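Local coordinates for protein MarR-family transcriptional regulator (Bordetella bronchiseptica, PDB 6PCO) that probably acts as a DNA-binding transcription factor of the MarR family, a regulator of biofilm formation whose DNA binding is regulated by 6-hydroxynicotinic acid, at residues 88-93 and 139-144. Residues are numbered along the deposited sequence; the frame is centred on the assembly and turned at random.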
loop_
_atom_site.group_PDB
_atom_site.type_symbol
_atom_site.label_atom_id
_atom_site.label_comp_id
_atom_site.label_asym_id
_atom_site.label_seq_id
_atom_site.Cartn_x
_atom_site.Cartn_y
_atom_site.Cartn_z
ATOM N N CYS A 88 -9.586 -9.599 -11.643
ATOM C CA CYS A 88 -8.786 -9.557 -12.882
ATOM C C CYS A 88 -7.854 -10.768 -12.947
ATOM O O CYS A 88 -7.700 -11.378 -13.999
ATOM C CB CYS A 88 -7.994 -8.264 -13.016
ATOM S SG CYS A 88 -9.061 -6.851 -13.393
ATOM N N ALA A 89 -7.274 -11.161 -11.815
ATOM C CA ALA A 89 -6.384 -12.321 -11.840
ATOM C C ALA A 89 -7.179 -13.588 -12.217
ATOM O O ALA A 89 -6.644 -14.434 -12.907
ATOM C CB ALA A 89 -5.642 -12.472 -10.530
ATOM N N LEU A 90 -8.435 -13.720 -11.764
ATOM C CA LEU A 90 -9.211 -14.925 -12.046
ATOM C C LEU A 90 -9.643 -14.940 -13.517
ATOM O O LEU A 90 -9.656 -15.985 -14.151
ATOM C CB LEU A 90 -10.416 -14.998 -11.107
ATOM C CG LEU A 90 -10.063 -15.209 -9.638
ATOM C CD1 LEU A 90 -11.322 -15.257 -8.803
ATOM C CD2 LEU A 90 -9.262 -16.483 -9.426
ATOM N N ARG A 91 -9.982 -13.757 -14.032
ATOM C CA ARG A 91 -10.260 -13.537 -15.441
ATOM C C ARG A 91 -9.069 -14.007 -16.297
ATOM O O ARG A 91 -9.264 -14.713 -17.242
ATOM C CB ARG A 91 -10.580 -12.052 -15.660
ATOM C CG ARG A 91 -10.835 -11.641 -17.105
ATOM C CD ARG A 91 -12.031 -12.379 -17.654
ATOM N NE ARG A 91 -12.509 -11.855 -18.923
ATOM C CZ ARG A 91 -13.241 -12.550 -19.792
ATOM N NH1 ARG A 91 -13.340 -13.866 -19.679
ATOM N NH2 ARG A 91 -13.882 -11.921 -20.761
ATOM N N ASP A 92 -7.841 -13.598 -15.949
ATOM C CA ASP A 92 -6.625 -13.884 -16.744
ATOM C C ASP A 92 -6.135 -15.334 -16.551
ATOM O O ASP A 92 -5.568 -15.881 -17.476
ATOM C CB ASP A 92 -5.502 -12.883 -16.435
ATOM C CG ASP A 92 -5.778 -11.434 -16.841
ATOM O OD1 ASP A 92 -6.801 -11.180 -17.515
ATOM O OD2 ASP A 92 -4.968 -10.554 -16.469
ATOM N N GLN A 93 -6.383 -15.960 -15.390
ATOM C CA GLN A 93 -5.757 -17.262 -14.978
ATOM C C GLN A 93 -6.724 -18.460 -14.960
ATOM O O GLN A 93 -6.277 -19.598 -14.883
ATOM C CB GLN A 93 -5.225 -17.204 -13.542
ATOM C CG GLN A 93 -4.061 -16.253 -13.336
ATOM C CD GLN A 93 -2.951 -16.608 -14.282
ATOM O OE1 GLN A 93 -2.536 -15.798 -15.104
ATOM N NE2 GLN A 93 -2.526 -17.860 -14.224
ATOM N N VAL A 139 -10.752 -21.301 -6.431
ATOM C CA VAL A 139 -11.669 -20.200 -6.684
ATOM C C VAL A 139 -11.705 -19.983 -8.190
ATOM O O VAL A 139 -10.713 -20.187 -8.888
ATOM C CB VAL A 139 -11.295 -18.906 -5.937
ATOM C CG1 VAL A 139 -11.226 -19.123 -4.440
ATOM C CG2 VAL A 139 -9.992 -18.305 -6.420
ATOM N N THR A 140 -12.885 -19.598 -8.667
ATOM C CA THR A 140 -13.176 -19.491 -10.065
ATOM C C THR A 140 -14.221 -18.391 -10.225
ATOM O O THR A 140 -15.100 -18.275 -9.384
ATOM C CB THR A 140 -13.629 -20.857 -10.581
ATOM O OG1 THR A 140 -13.794 -20.752 -11.992
ATOM C CG2 THR A 140 -14.924 -21.315 -9.959
ATOM N N LEU A 141 -14.100 -17.561 -11.265
ATOM C CA LEU A 141 -15.125 -16.547 -11.508
ATOM C C LEU A 141 -16.464 -17.242 -11.751
ATOM O O LEU A 141 -16.519 -18.278 -12.429
ATOM C CB LEU A 141 -14.778 -15.706 -12.732
ATOM C CG LEU A 141 -13.793 -14.564 -12.524
ATOM C CD1 LEU A 141 -13.644 -13.769 -13.823
ATOM C CD2 LEU A 141 -14.220 -13.661 -11.384
ATOM N N THR A 142 -17.523 -16.638 -11.200
ATOM C CA THR A 142 -18.920 -16.878 -11.630
ATOM C C THR A 142 -19.171 -16.006 -12.856
ATOM O O THR A 142 -18.361 -15.118 -13.158
ATOM C CB THR A 142 -19.923 -16.574 -10.512
ATOM O OG1 THR A 142 -19.950 -15.160 -10.307
ATOM C CG2 THR A 142 -19.576 -17.246 -9.198
ATOM N N PRO A 143 -20.246 -16.263 -13.642
ATOM C CA PRO A 143 -20.570 -15.419 -14.801
ATOM C C PRO A 143 -20.789 -13.954 -14.422
ATOM O O PRO A 143 -20.353 -13.056 -15.151
ATOM C CB PRO A 143 -21.844 -16.062 -15.342
ATOM C CG PRO A 143 -21.666 -17.519 -14.967
ATOM C CD PRO A 143 -21.124 -17.440 -13.555
ATOM N N ASP A 144 -21.391 -13.753 -13.246
ATOM C CA ASP A 144 -21.564 -12.438 -12.665
ATOM C C ASP A 144 -20.200 -11.776 -12.416
ATOM O O ASP A 144 -20.013 -10.607 -12.705
ATOM C CB ASP A 144 -22.379 -12.530 -11.373
ATOM C CG ASP A 144 -23.866 -12.696 -11.613
ATOM O OD1 ASP A 144 -24.335 -12.281 -12.683
ATOM O OD2 ASP A 144 -24.529 -13.267 -10.739
#
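Leu90, near the end of helix 81-93, packs against Val139 and Leu141 of strand 137-141 in a largely apolar, buried helix-on-strand contact, with Arg91 at its exposed edge. The axes of helix 88-93 and strand 139-141 cross at 87° and come within 7.9 Å. The CB of Leu90 points toward the strand, and with CG beside the backbone N (chi1 -67°) and an extended chi2 its CD2 is placed on Val139. There CD2 of Leu90 meets CG2 of Val139 at 3.6 Å, the two side chains lying roughly at right angles. Nearer the helix backbone, CB of Leu90 lies 3.7 Å from CG of Leu141, while CD2 of Leu141 lies 4.0 Å from CB and 4.2 Å from CD1 of Leu90. Strand 137-141 pairs antiparallel with strand 125-129 to form the beta wing of the winged helix-turn-helix fold of MarR proteins, and the contact joins this wing to a helix of the same domain. The other methyl of Leu141, CD1, reaches the helix backbone, 3.7 Å from the N of Arg91, and also touches CB of that arginine at 4.0 Å. Beyond CB, the Arg91 chain bends at chi2 (61°) and leads away from the strand, its NE forming a salt bridge with Glu150 of helix 143-164. Just after the strand, Thr142 N-caps this long helix, OG1 bonding to the N of Gly145. Phe51 of the second subunit packs on Cys88, Ala89 and Asp92.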